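Local coordinates for haemagglutinin I (Physarum polycephalum, PDB 3A5P), which is a lectin that probably agglutinates red blood cells by binding their surface carbohydrates, using a pared-down legume-lectin fold, at residues Ala11-Asn16 with Val32-Tyr37; Ala38-Ser43 with Leu98-Leu103; Phe66-Glu71 with Asp94-Thr99. One frame throughout, in Å; residues are numbered along the deposited sequence. Where two conformers were deposited one is given.

Contact 1: Ala11-Asn16 with Val32-Tyr37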
ATOM      1  N   ALA A  11      -6.691  12.989 -13.142  1.00 18.49           N
ATOM      2  CA  ALA A  11      -5.787  12.183 -13.959  1.00 19.23           C
ATOM      3  C   ALA A  11      -6.551  11.143 -14.778  1.00 19.94           C
ATOM      4  O   ALA A  11      -5.955  10.384 -15.546  1.00 20.34           O
ATOM      5  CB  ALA A  11      -4.740  11.512 -13.084  1.00 18.89           C
ATOM      6  N   GLY A  12      -7.871  11.113 -14.608  1.00 20.29           N
ATOM      7  CA  GLY A  12      -8.719  10.132 -15.282  1.00 20.62           C
ATOM      8  C   GLY A  12      -8.429   8.730 -14.772  1.00 21.35           C
ATOM      9  O   GLY A  12      -8.497   7.754 -15.527  1.00 21.12           O
ATOM     10  N   LEU A  13      -8.074   8.626 -13.490  1.00 20.12           N
ATOM     11  CA  LEU A  13      -7.687   7.345 -12.946  1.00 19.81           C
ATOM     12  C   LEU A  13      -8.904   6.493 -12.590  1.00 20.05           C
ATOM     13  O   LEU A  13      -8.820   5.268 -12.632  1.00 19.24           O
ATOM     14  CB  LEU A  13      -6.762   7.520 -11.732  1.00 19.00           C
ATOM     15  CG  LEU A  13      -5.304   7.867 -12.055  1.00 20.03           C
ATOM     16  CD1 LEU A  13      -4.616   8.404 -10.791  1.00 19.25           C
ATOM     17  CD2 LEU A  13      -4.552   6.666 -12.650  1.00 21.48           C
ATOM     18  N   GLY A  14     -10.016   7.145 -12.234  1.00 20.37           N
ATOM     19  CA  GLY A  14     -11.254   6.455 -11.850  1.00 21.22           C
ATOM     20  C   GLY A  14     -11.061   5.430 -10.746  1.00 21.54           C
ATOM     21  O   GLY A  14     -10.419   5.731  -9.723  1.00 22.29           O
ATOM     22  N   ALA A  15     -11.579   4.217 -10.961  1.00 21.10           N
ATOM     23  CA  ALA A  15     -11.545   3.167  -9.940  1.00 20.76           C
ATOM     24  C   ALA A  15     -10.149   2.598  -9.722  1.00 19.82           C
ATOM     25  O   ALA A  15      -9.961   1.776  -8.834  1.00 19.74           O
ATOM     26  CB  ALA A  15     -12.542   2.038 -10.264  1.00 21.74           C
ATOM     27  N   ASN A  16      -9.169   3.036 -10.516  1.00 19.57           N
ATOM     28  CA  ASN A  16      -7.773   2.658 -10.276  1.00 19.67           C
ATOM     29  C   ASN A  16      -7.213   3.318  -9.028  1.00 18.82           C
ATOM     30  O   ASN A  16      -6.221   2.837  -8.466  1.00 18.48           O
ATOM     31  CB  ASN A  16      -6.866   2.994 -11.462  1.00 20.59           C
ATOM     32  CG  ASN A  16      -7.138   2.103 -12.672  1.00 24.85           C
ATOM     33  OD1 ASN A  16      -7.377   0.911 -12.526  1.00 29.16           O
ATOM     34  ND2 ASN A  16      -7.092   2.687 -13.868  1.00 30.84           N
ATOM     35  N   VAL A  32      -2.807   5.507  -0.054  1.00 14.65           N
ATOM     36  CA  VAL A  32      -3.419   5.873  -1.331  1.00 14.20           C
ATOM     37  C   VAL A  32      -2.846   4.957  -2.403  1.00 14.56           C
ATOM     38  O   VAL A  32      -1.624   4.934  -2.629  1.00 14.47           O
ATOM     39  CB  VAL A  32      -3.220   7.369  -1.708  1.00 14.32           C
ATOM     40  CG1 VAL A  32      -3.817   7.645  -3.086  1.00 14.73           C
ATOM     41  CG2 VAL A  32      -3.907   8.245  -0.684  1.00 15.03           C
ATOM     42  N   THR A  33      -3.738   4.210  -3.047  1.00 14.56           N
ATOM     43  CA  THR A  33      -3.343   3.169  -3.979  1.00 15.14           C
ATOM     44  C   THR A  33      -3.748   3.539  -5.399  1.00 14.97           C
ATOM     45  O   THR A  33      -4.818   4.102  -5.608  1.00 14.89           O
ATOM     46  CB  THR A  33      -3.975   1.799  -3.606  1.00 15.36           C
ATOM     47  OG1 THR A  33      -5.421   1.907  -3.608  1.00 15.36           O
ATOM     48  CG2 THR A  33      -3.439   1.326  -2.223  1.00 16.37           C
ATOM     49  N   VAL A  34      -2.870   3.249  -6.355  1.00 15.72           N
ATOM     50  CA  VAL A  34      -3.160   3.468  -7.787  1.00 15.64           C
ATOM     51  C   VAL A  34      -2.667   2.221  -8.496  1.00 16.26           C
ATOM     52  O   VAL A  34      -1.473   1.864  -8.400  1.00 15.52           O
ATOM     53  CB  VAL A  34      -2.406   4.716  -8.371  1.00 15.56           C
ATOM     54  CG1 VAL A  34      -2.783   4.924  -9.860  1.00 15.72           C
ATOM     55  CG2 VAL A  34      -2.696   5.973  -7.558  1.00 16.73           C
ATOM     56  N   THR A  35      -3.576   1.548  -9.191  1.00 16.63           N
ATOM     57  CA  THR A  35      -3.258   0.273  -9.820  1.00 17.36           C
ATOM     58  C   THR A  35      -2.026   0.412 -10.702  1.00 17.89           C
ATOM     59  O   THR A  35      -1.967   1.321 -11.562  1.00 17.69           O
ATOM     60  CB  THR A  35      -4.441  -0.193 -10.666  1.00 17.85           C
ATOM     61  OG1 THR A  35      -5.548  -0.490  -9.803  1.00 18.36           O
ATOM     62  CG2 THR A  35      -4.056  -1.424 -11.499  1.00 18.11           C
ATOM     63  N   GLY A  36      -1.042  -0.463 -10.464  1.00 17.30           N
ATOM     64  CA  GLY A  36       0.177  -0.505 -11.268  1.00 18.69           C
ATOM     65  C   GLY A  36       1.343   0.178 -10.565  1.00 18.21           C
ATOM     66  O   GLY A  36       2.495   0.042 -10.983  1.00 18.49           O
ATOM     67  N   TYR A  37       1.040   0.915  -9.497  1.00 17.60           N
ATOM     68  CA  TYR A  37       2.063   1.663  -8.783  1.00 17.33           C
ATOM     69  C   TYR A  37       2.156   1.271  -7.323  1.00 17.22           C
ATOM     70  O   TYR A  37       1.224   0.688  -6.772  1.00 16.17           O
ATOM     71  CB  TYR A  37       1.751   3.160  -8.856  1.00 18.47           C
ATOM     72  CG  TYR A  37       1.698   3.659 -10.284  1.00 19.27           C
ATOM     73  CD1 TYR A  37       2.865   4.072 -10.933  1.00 19.77           C
ATOM     74  CD2 TYR A  37       0.494   3.681 -10.983  1.00 20.72           C
ATOM     75  CE1 TYR A  37       2.831   4.519 -12.258  1.00 22.10           C
ATOM     76  CE2 TYR A  37       0.439   4.132 -12.313  1.00 23.12           C
ATOM     77  CZ  TYR A  37       1.616   4.545 -12.933  1.00 23.53           C
ATOM     78  OH  TYR A  37       1.590   4.996 -14.225  1.00 25.06           O
TER
HETATM   79  O   HOH W   1      -6.616   1.518  -6.098  1.00 17.23           O
HETATM   80  O   HOH W   2      -7.692  -1.517 -10.952  1.00 23.91           O
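Leu13 and Asn16 press against Val34 and Thr35 at one end of the legume-lectin-like beta sandwich, where the loop leading from strand 3-10 to strand 17-20 passes the end of strand 30-34. The tight part is apolar. Leu13 straddles one methyl of Val34: its CD2 lies 3.7 Å from Val34 CG1 and its CD1 4.0 Å from the same carbon, the two side chains crossing at about a right angle. Val34 offers CG1 by holding it anti to its own backbone N (chi1 -178°). Phe80 of strand 74-81, in the other sheet, packs on both residues.

Beside this patch, the carbonyl oxygen of Asn16 is gripped from several directions. Thr35 N donates to Asn16 O at 3.0 Å, and the CA-H of Val34 also points at it, with Val34 CA 3.2 Å from Asn16 O. The first bond continues, beyond the strand ends, the antiparallel pairing in which Thr33 meets Ala18. Water 1 gives Asn16 O a further hydrogen bond and also reaches Thr33 OG1, which is bonded as well to Ala18 O.

The outer side is looser and wet. The side chains of Asn16 and Thr35 cross at a slant, with Asn16 OD1 and Thr35 OG1 3.6 Å apart. Pro29 of the second subunit packs on Thr35. Water 2 joins the two polar ends: it donates to Asn16 OD1 at 2.9 Å and lies 2.6 Å from Thr35 OG1.

Contact 2: Ala38-Ser43 with Leu98-Leu103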
ATOM      1  N   ALA A  38       3.274   1.661  -6.701  1.00 16.46           N
ATOM      2  CA  ALA A  38       3.477   1.488  -5.259  1.00 16.54           C
ATOM      3  C   ALA A  38       2.525   2.390  -4.467  1.00 16.44           C
ATOM      4  O   ALA A  38       2.315   3.555  -4.853  1.00 16.45           O
ATOM      5  CB  ALA A  38       4.922   1.758  -4.897  1.00 16.69           C
ATOM      6  N   PRO A  39       1.910   1.854  -3.378  1.00 17.04           N
ATOM      7  CA  PRO A  39       1.072   2.701  -2.532  1.00 16.40           C
ATOM      8  C   PRO A  39       1.873   3.865  -1.949  1.00 16.43           C
ATOM      9  O   PRO A  39       3.084   3.742  -1.716  1.00 16.52           O
ATOM     10  CB  PRO A  39       0.604   1.757  -1.406  1.00 17.23           C
ATOM     11  CG  PRO A  39       0.668   0.368  -2.033  1.00 17.89           C
ATOM     12  CD  PRO A  39       1.913   0.448  -2.923  1.00 16.99           C
ATOM     13  N   ILE A  40       1.198   4.992  -1.781  1.00 15.39           N
ATOM     14  CA  ILE A  40       1.724   6.109  -1.018  1.00 15.88           C
ATOM     15  C   ILE A  40       1.185   5.957   0.405  1.00 15.77           C
ATOM     16  O   ILE A  40      -0.026   5.903   0.589  1.00 16.52           O
ATOM     17  CB  ILE A  40       1.238   7.458  -1.609  1.00 16.00           C
ATOM     18  CG1 ILE A  40       1.570   7.561  -3.112  1.00 16.26           C
ATOM     19  CG2 ILE A  40       1.750   8.679  -0.763  1.00 14.94           C
ATOM     20  CD1 ILE A  40       0.774   8.645  -3.802  1.00 21.82           C
ATOM     21  N   THR A  41       2.077   5.871   1.395  1.00 14.82           N
ATOM     22  CA  THR A  41       1.674   5.717   2.798  1.00 15.27           C
ATOM     23  C   THR A  41       1.735   7.061   3.534  1.00 15.13           C
ATOM     24  O   THR A  41       2.705   7.811   3.400  1.00 15.58           O
ATOM     25  CB  THR A  41       2.563   4.655   3.558  1.00 15.04           C
ATOM     26  OG1 THR A  41       2.496   3.400   2.873  1.00 14.91           O
ATOM     27  CG2 THR A  41       2.090   4.479   5.026  1.00 14.94           C
ATOM     28  N   PHE A  42       0.674   7.365   4.269  1.00 15.09           N
ATOM     29  CA  PHE A  42       0.610   8.539   5.137  1.00 15.57           C
ATOM     30  C   PHE A  42       0.590   8.009   6.561  1.00 15.90           C
ATOM     31  O   PHE A  42      -0.216   7.146   6.883  1.00 15.53           O
ATOM     32  CB  PHE A  42      -0.696   9.316   4.891  1.00 15.72           C
ATOM     33  CG  PHE A  42      -0.813   9.899   3.513  1.00 15.88           C
ATOM     34  CD1 PHE A  42      -0.629  11.270   3.314  1.00 17.63           C
ATOM     35  CD2 PHE A  42      -1.119   9.089   2.418  1.00 16.39           C
ATOM     36  CE1 PHE A  42      -0.731  11.824   2.026  1.00 19.11           C
ATOM     37  CE2 PHE A  42      -1.213   9.632   1.129  1.00 17.95           C
ATOM     38  CZ  PHE A  42      -1.032  11.000   0.937  1.00 17.98           C
ATOM     39  N   SER A  43       1.469   8.512   7.414  1.00 16.99           N
ATOM     40  CA  SER A  43       1.530   7.997   8.795  1.00 17.33           C
ATOM     41  C   SER A  43       2.263   8.958   9.717  1.00 19.03           C
ATOM     42  O   SER A  43       2.864   9.937   9.261  1.00 19.60           O
ATOM     43  CB  SER A  43       2.191   6.599   8.829  1.00 17.66           C
ATOM     44  OG  SER A  43       3.591   6.668   8.578  1.00 18.16           O
ATOM     45  N   LEU A  98       5.280  14.568  -5.738  1.00 18.84           N
ATOM     46  CA  LEU A  98       5.992  13.322  -6.018  1.00 18.14           C
ATOM     47  C   LEU A  98       5.448  12.708  -7.307  1.00 18.25           C
ATOM     48  O   LEU A  98       4.412  13.137  -7.847  1.00 17.48           O
ATOM     49  CB  LEU A  98       5.878  12.323  -4.836  1.00 18.71           C
ATOM     50  CG  LEU A  98       4.474  11.834  -4.404  1.00 19.10           C
ATOM     51  CD1 LEU A  98       3.943  10.691  -5.298  1.00 17.81           C
ATOM     52  CD2 LEU A  98       4.411  11.389  -2.906  1.00 18.38           C
ATOM     53  N   THR A  99       6.160  11.702  -7.788  1.00 18.18           N
ATOM     54  CA  THR A  99       5.684  10.920  -8.913  0.50 18.30           C
ATOM     55  C   THR A  99       5.583   9.473  -8.521  1.00 18.17           C
ATOM     56  O   THR A  99       6.486   8.907  -7.867  1.00 17.94           O
ATOM     57  CB  THR A  99       6.566  11.046 -10.162  0.50 18.60           C
ATOM     58  OG1 THR A  99       7.937  10.822  -9.810  0.50 19.51           O
ATOM     59  CG2 THR A  99       6.404  12.413 -10.764  0.50 18.36           C
ATOM     60  N   LEU A 100       4.447   8.888  -8.898  1.00 17.96           N
ATOM     61  CA  LEU A 100       4.148   7.478  -8.652  1.00 17.74           C
ATOM     62  C   LEU A 100       5.261   6.587  -9.184  1.00 18.81           C
ATOM     63  O   LEU A 100       5.827   6.867 -10.251  1.00 19.09           O
ATOM     64  CB  LEU A 100       2.820   7.099  -9.321  1.00 18.12           C
ATOM     65  CG  LEU A 100       1.572   7.777  -8.731  1.00 17.19           C
ATOM     66  CD1 LEU A 100       0.291   7.379  -9.515  1.00 16.38           C
ATOM     67  CD2 LEU A 100       1.419   7.498  -7.230  1.00 17.46           C
ATOM     68  N   LYS A 101       5.550   5.518  -8.457  1.00 18.29           N
ATOM     69  CA  LYS A 101       6.590   4.569  -8.852  1.00 19.32           C
ATOM     70  C   LYS A 101       5.951   3.309  -9.396  1.00 19.44           C
ATOM     71  O   LYS A 101       5.175   2.642  -8.691  1.00 18.40           O
ATOM     72  CB  LYS A 101       7.468   4.240  -7.647  1.00 19.95           C
ATOM     73  CG  LYS A 101       8.304   5.411  -7.218  1.00 23.04           C
ATOM     74  CD  LYS A 101       8.463   5.464  -5.708  1.00 29.20           C
ATOM     75  CE  LYS A 101       9.341   4.379  -5.189  1.00 29.51           C
ATOM     76  NZ  LYS A 101      10.079   4.863  -3.997  1.00 30.76           N
ATOM     77  N   LYS A 102       6.256   2.988 -10.657  1.00 19.72           N
ATOM     78  CA  LYS A 102       5.698   1.785 -11.266  1.00 21.59           C
ATOM     79  C   LYS A 102       6.206   0.553 -10.546  1.00 21.29           C
ATOM     80  O   LYS A 102       7.379   0.477 -10.182  1.00 21.76           O
ATOM     81  CB  LYS A 102       6.035   1.682 -12.760  1.00 22.39           C
ATOM     82  CG  LYS A 102       5.175   2.533 -13.604  1.00 26.58           C
ATOM     83  CD  LYS A 102       5.130   2.039 -15.034  1.00 32.90           C
ATOM     84  CE  LYS A 102       4.299   3.010 -15.892  1.00 36.72           C
ATOM     85  NZ  LYS A 102       4.307   2.614 -17.344  1.00 40.72           N
ATOM     86  N   LEU A 103       5.312  -0.401 -10.316  1.00 21.88           N
ATOM     87  CA  LEU A 103       5.745  -1.717  -9.830  1.00 21.82           C
ATOM     88  C   LEU A 103       6.263  -2.530 -11.016  1.00 23.31           C
ATOM     89  O   LEU A 103       5.575  -2.713 -12.019  1.00 24.24           O
ATOM     90  CB  LEU A 103       4.629  -2.441  -9.071  1.00 21.86           C
ATOM     91  CG  LEU A 103       4.096  -1.678  -7.847  1.00 19.79           C
ATOM     92  CD1 LEU A 103       2.898  -2.415  -7.263  1.00 19.91           C
ATOM     93  CD2 LEU A 103       5.185  -1.479  -6.777  1.00 21.28           C
TER
HETATM   94  O   HOH W   3       4.220   5.196  -6.047  1.00 14.56           O
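Ala38 has the largest share of this contact: it touches both Lys101 and Leu103 of the C-terminal tail. Ala38 N donates to Lys101 O at 2.9 Å, nearly straight (164°) and close to the line of the C=O bond. On the other side of the residue a water takes the place of a second direct link: water 3 donates to Ala38 O and accepts from Lys101 N, both at 2.8 Å. Ala38 and Lys101 thus face each other much like a hydrogen-bonded antiparallel pair pried open on one side by a single water. Leu103 lies against the same backbone, with its CG 3.6 Å from Ala38 N, and its CD2 meets the methyl of Ala38 at 3.8 Å.

Ile40, second in buried surface, works mainly through CD1. CG1 sits beside the backbone N (chi1 -54°) and the chain is extended beyond it, which carries CD1 toward two leucines. Leu100 CD2 touches Ile40 CD1 at 3.7 Å, the two side chains crossing at about a right angle, and Leu98 CD1 lies somewhat farther from Ile40 CD1, at 4.1 Å. The cluster is apolar, with Ile40 and Leu98 buried.

Lys101 turns its long chain away from the contact; its NZ forms salt bridges with Asp63 of its own chain and with Asp62 of the second subunit, and a hydrogen bond with Asn60 O. His59 of the second subunit packs on Leu103. Within the sandwich, Ile40 also rests on Val58 of strand 54-60, while Leu98 and Leu100 both touch Val86 of strand 85-89, so the cluster bridges the five-stranded sheet and the four-stranded one.

Contact 3: Phe66-Glu71 with Asp94-Thr99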
ATOM      1  N   PHE A  66       8.473  13.058   1.986  1.00 19.32           N
ATOM      2  CA  PHE A  66       8.509  14.340   2.717  1.00 20.02           C
ATOM      3  C   PHE A  66       7.570  14.286   3.900  1.00 20.30           C
ATOM      4  O   PHE A  66       6.832  13.307   4.066  1.00 20.49           O
ATOM      5  CB  PHE A  66       8.144  15.552   1.818  1.00 19.75           C
ATOM      6  CG  PHE A  66       7.031  15.281   0.823  1.00 20.11           C
ATOM      7  CD1 PHE A  66       5.693  15.213   1.238  1.00 20.91           C
ATOM      8  CD2 PHE A  66       7.324  15.088  -0.534  1.00 22.48           C
ATOM      9  CE1 PHE A  66       4.660  14.953   0.309  1.00 21.52           C
ATOM     10  CE2 PHE A  66       6.301  14.826  -1.467  1.00 21.90           C
ATOM     11  CZ  PHE A  66       4.969  14.768  -1.038  1.00 20.50           C
ATOM     12  N   GLN A  67       7.562  15.351   4.697  1.00 20.02           N
ATOM     13  CA  GLN A  67       6.646  15.445   5.810  1.00 19.82           C
ATOM     14  C   GLN A  67       5.815  16.701   5.653  1.00 20.56           C
ATOM     15  O   GLN A  67       6.336  17.750   5.222  1.00 20.37           O
ATOM     16  CB  GLN A  67       7.425  15.487   7.122  1.00 20.05           C
ATOM     17  CG  GLN A  67       6.561  15.360   8.366  1.00 19.54           C
ATOM     18  CD  GLN A  67       7.422  15.290   9.630  1.00 20.43           C
ATOM     19  OE1 GLN A  67       7.684  16.316  10.263  1.00 21.73           O
ATOM     20  NE2 GLN A  67       7.906  14.088   9.962  1.00 19.43           N
ATOM     21  N   LEU A  68       4.539  16.586   6.018  1.00 20.00           N
ATOM     22  CA  LEU A  68       3.565  17.668   5.976  1.00 21.14           C
ATOM     23  C   LEU A  68       3.254  18.112   7.406  1.00 20.83           C
ATOM     24  O   LEU A  68       3.297  17.301   8.334  1.00 21.51           O
ATOM     25  CB  LEU A  68       2.260  17.159   5.377  1.00 21.57           C
ATOM     26  CG  LEU A  68       2.319  16.240   4.137  1.00 25.24           C
ATOM     27  CD1 LEU A  68       0.992  15.504   3.963  1.00 27.08           C
ATOM     28  CD2 LEU A  68       2.625  17.082   2.921  1.00 25.52           C
ATOM     29  N   GLY A  69       2.914  19.383   7.566  1.00 21.15           N
ATOM     30  CA  GLY A  69       2.506  19.925   8.865  1.00 20.71           C
ATOM     31  C   GLY A  69       1.070  20.415   8.836  1.00 21.25           C
ATOM     32  O   GLY A  69       0.521  20.765   7.763  1.00 20.90           O
ATOM     33  N   TYR A  70       0.456  20.438  10.011  1.00 20.89           N
ATOM     34  CA  TYR A  70      -0.897  20.963  10.139  1.00 21.71           C
ATOM     35  C   TYR A  70      -1.197  21.481  11.548  1.00 22.13           C
ATOM     36  O   TYR A  70      -0.528  21.129  12.531  1.00 21.49           O
ATOM     37  CB  TYR A  70      -1.951  19.917   9.684  1.00 20.73           C
ATOM     38  CG  TYR A  70      -2.136  18.728  10.614  1.00 20.81           C
ATOM     39  CD1 TYR A  70      -3.094  18.760  11.638  1.00 20.17           C
ATOM     40  CD2 TYR A  70      -1.351  17.566  10.478  1.00 19.21           C
ATOM     41  CE1 TYR A  70      -3.277  17.682  12.495  1.00 20.98           C
ATOM     42  CE2 TYR A  70      -1.526  16.462  11.352  1.00 19.12           C
ATOM     43  CZ  TYR A  70      -2.492  16.541  12.361  1.00 19.65           C
ATOM     44  OH  TYR A  70      -2.673  15.494  13.233  1.00 18.02           O
ATOM     45  N   GLU A  71      -2.194  22.350  11.607  1.00 23.41           N
ATOM     46  CA  GLU A  71      -2.783  22.800  12.851  1.00 24.62           C
ATOM     47  C   GLU A  71      -4.236  22.348  12.836  1.00 25.18           C
ATOM     48  O   GLU A  71      -4.810  22.119  11.767  1.00 25.30           O
ATOM     49  CB  GLU A  71      -2.715  24.331  12.944  1.00 24.89           C
ATOM     50  CG  GLU A  71      -1.320  24.915  12.842  1.00 25.91           C
ATOM     51  CD  GLU A  71      -0.434  24.571  14.036  1.00 27.90           C
ATOM     52  OE1 GLU A  71      -0.975  24.174  15.103  1.00 29.92           O
ATOM     53  OE2 GLU A  71       0.799  24.696  13.891  1.00 28.04           O
ATOM     54  N   ASP A  94       4.190  24.788   1.950  1.00 27.20           N
ATOM     55  CA  ASP A  94       3.931  24.613   0.518  1.00 27.57           C
ATOM     56  C   ASP A  94       3.468  23.195   0.192  1.00 26.09           C
ATOM     57  O   ASP A  94       3.811  22.250   0.893  1.00 24.86           O
ATOM     58  CB  ASP A  94       5.163  24.981  -0.289  1.00 28.77           C
ATOM     59  CG  ASP A  94       5.508  26.454  -0.156  1.00 32.57           C
ATOM     60  OD1 ASP A  94       4.582  27.298  -0.292  1.00 36.49           O
ATOM     61  OD2 ASP A  94       6.694  26.749   0.108  1.00 38.18           O
ATOM     62  N   ALA A  95       2.668  23.077  -0.866  1.00 25.16           N
ATOM     63  CA  ALA A  95       2.333  21.772  -1.426  1.00 24.45           C
ATOM     64  C   ALA A  95       3.621  21.114  -1.891  1.00 23.58           C
ATOM     65  O   ALA A  95       4.592  21.803  -2.249  1.00 23.99           O
ATOM     66  CB  ALA A  95       1.327  21.912  -2.599  1.00 24.22           C
ATOM     67  N   GLN A  96       3.651  19.785  -1.858  1.00 22.25           N
ATOM     68  CA  GLN A  96       4.843  19.044  -2.251  1.00 22.07           C
ATOM     69  C   GLN A  96       4.486  18.016  -3.311  1.00 21.60           C
ATOM     70  O   GLN A  96       3.412  17.417  -3.263  1.00 21.33           O
ATOM     71  CB  GLN A  96       5.472  18.404  -1.022  1.00 22.77           C
ATOM     72  CG  GLN A  96       5.909  19.480  -0.016  1.00 24.63           C
ATOM     73  CD  GLN A  96       6.692  18.927   1.114  1.00 29.13           C
ATOM     74  OE1 GLN A  96       7.870  18.597   0.966  1.00 28.91           O
ATOM     75  NE2 GLN A  96       6.046  18.810   2.271  1.00 31.51           N
ATOM     76  N   HIS A  97       5.382  17.842  -4.276  1.00 20.02           N
ATOM     77  CA  HIS A  97       5.138  16.976  -5.405  1.00 19.49           C
ATOM     78  C   HIS A  97       5.895  15.653  -5.266  1.00 18.92           C
ATOM     79  O   HIS A  97       7.013  15.624  -4.752  1.00 19.18           O
ATOM     80  CB  HIS A  97       5.583  17.704  -6.682  1.00 19.74           C
ATOM     81  CG  HIS A  97       5.494  16.878  -7.923  1.00 19.14           C
ATOM     82  ND1 HIS A  97       6.561  16.149  -8.406  1.00 20.95           N
ATOM     83  CD2 HIS A  97       4.480  16.693  -8.801  1.00 18.74           C
ATOM     84  CE1 HIS A  97       6.201  15.536  -9.521  1.00 20.97           C
ATOM     85  NE2 HIS A  97       4.937  15.842  -9.778  1.00 18.87           N
ATOM     86  N   LEU A  98       5.280  14.568  -5.738  1.00 18.84           N
ATOM     87  CA  LEU A  98       5.992  13.322  -6.018  1.00 18.14           C
ATOM     88  C   LEU A  98       5.448  12.708  -7.307  1.00 18.25           C
ATOM     89  O   LEU A  98       4.412  13.137  -7.847  1.00 17.48           O
ATOM     90  CB  LEU A  98       5.878  12.323  -4.836  1.00 18.71           C
ATOM     91  CG  LEU A  98       4.474  11.834  -4.404  1.00 19.10           C
ATOM     92  CD1 LEU A  98       3.943  10.691  -5.298  1.00 17.81           C
ATOM     93  CD2 LEU A  98       4.411  11.389  -2.906  1.00 18.38           C
ATOM     94  N   THR A  99       6.160  11.702  -7.788  1.00 18.18           N
ATOM     95  CA  THR A  99       5.684  10.920  -8.913  0.50 18.30           C
ATOM     96  C   THR A  99       5.583   9.473  -8.521  1.00 18.17           C
ATOM     97  O   THR A  99       6.486   8.907  -7.867  1.00 17.94           O
ATOM     98  CB  THR A  99       6.566  11.046 -10.162  0.50 18.60           C
ATOM     99  OG1 THR A  99       7.937  10.822  -9.810  0.50 19.51           O
ATOM    100  CG2 THR A  99       6.404  12.413 -10.764  0.50 18.36           C
TER
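Gln96 NE2 donates to Gln67 O at 3.1 Å, the one direct hydrogen bond between these two strands. The acceptor lies in the amide plane of Gln96, but the donor stands 54° out of the carbonyl plane of Gln67, above it and not on a lone pair. Gln67 CB leaves the backbone away from strand 96-99, and the side-chain amide is held by Thr49, Val50, Pro47 and Thr57.

On its way to that oxygen Gln96 lies over Phe66. Its CB stands 3.5 Å from the centroid of the Phe66 ring, almost directly above it, in a CH-pi contact. Past CG the chain is extended and slides along the phenylalanine in the opposite sense, bringing Gln96 OE1 to 3.2 Å from Phe66 CB; ring and amide planes are moderately inclined to each other. Phe66 CG sits between its backbone N and carbonyl carbon (chi1 39°), which holds the ring under Gln96 CB.

Strands 66-70 and 96-99 belong to opposite sheets of the legume-lectin-like sandwich, and their segments pass 9.0 Å apart at 144°, roughly antiparallel. The contact is thus face to face between layers, with side chains filling the gap. Strands 63-70 and 96-99 are each outermost in their sheets within this chain, and Gln96 is partly exposed.

The far end of the ring meets strand 96-99 beyond Gln96: His97 O approaches the edge of the Phe66 ring, 3.5 Å from CE2, and the CD2 branch of Leu98 reaches Phe66 CZ obliquely at 3.9 Å. Leu68 CD2 lies alongside the Gln96 amide, 3.9 Å from NE2, and the Leu68 side chain also packs on Val58 and Ile88.

How the contacts relate
Contacts 1 and 2 are neighbours, their centres 11 Å apart. They are joined by two probable backbone hydrogen bonds of 2.9 Å, Val32 N to Ile40 O between adjacent strands and Gly36 O to Leu103 N beyond them, and by Tyr37 packing on Leu100 and Lys102. Both also reach the second subunit, whereas contact 3 is touched by no other chain of the assembly. Contacts 2 and 3 lie 14 Å apart between centres and share Leu98, whose two methyl branches serve one contact each. Contacts 1 and 3 do not touch; they are 20 Å apart between centres, on opposite sides of the chain's centre. All three involve the five-stranded sheet.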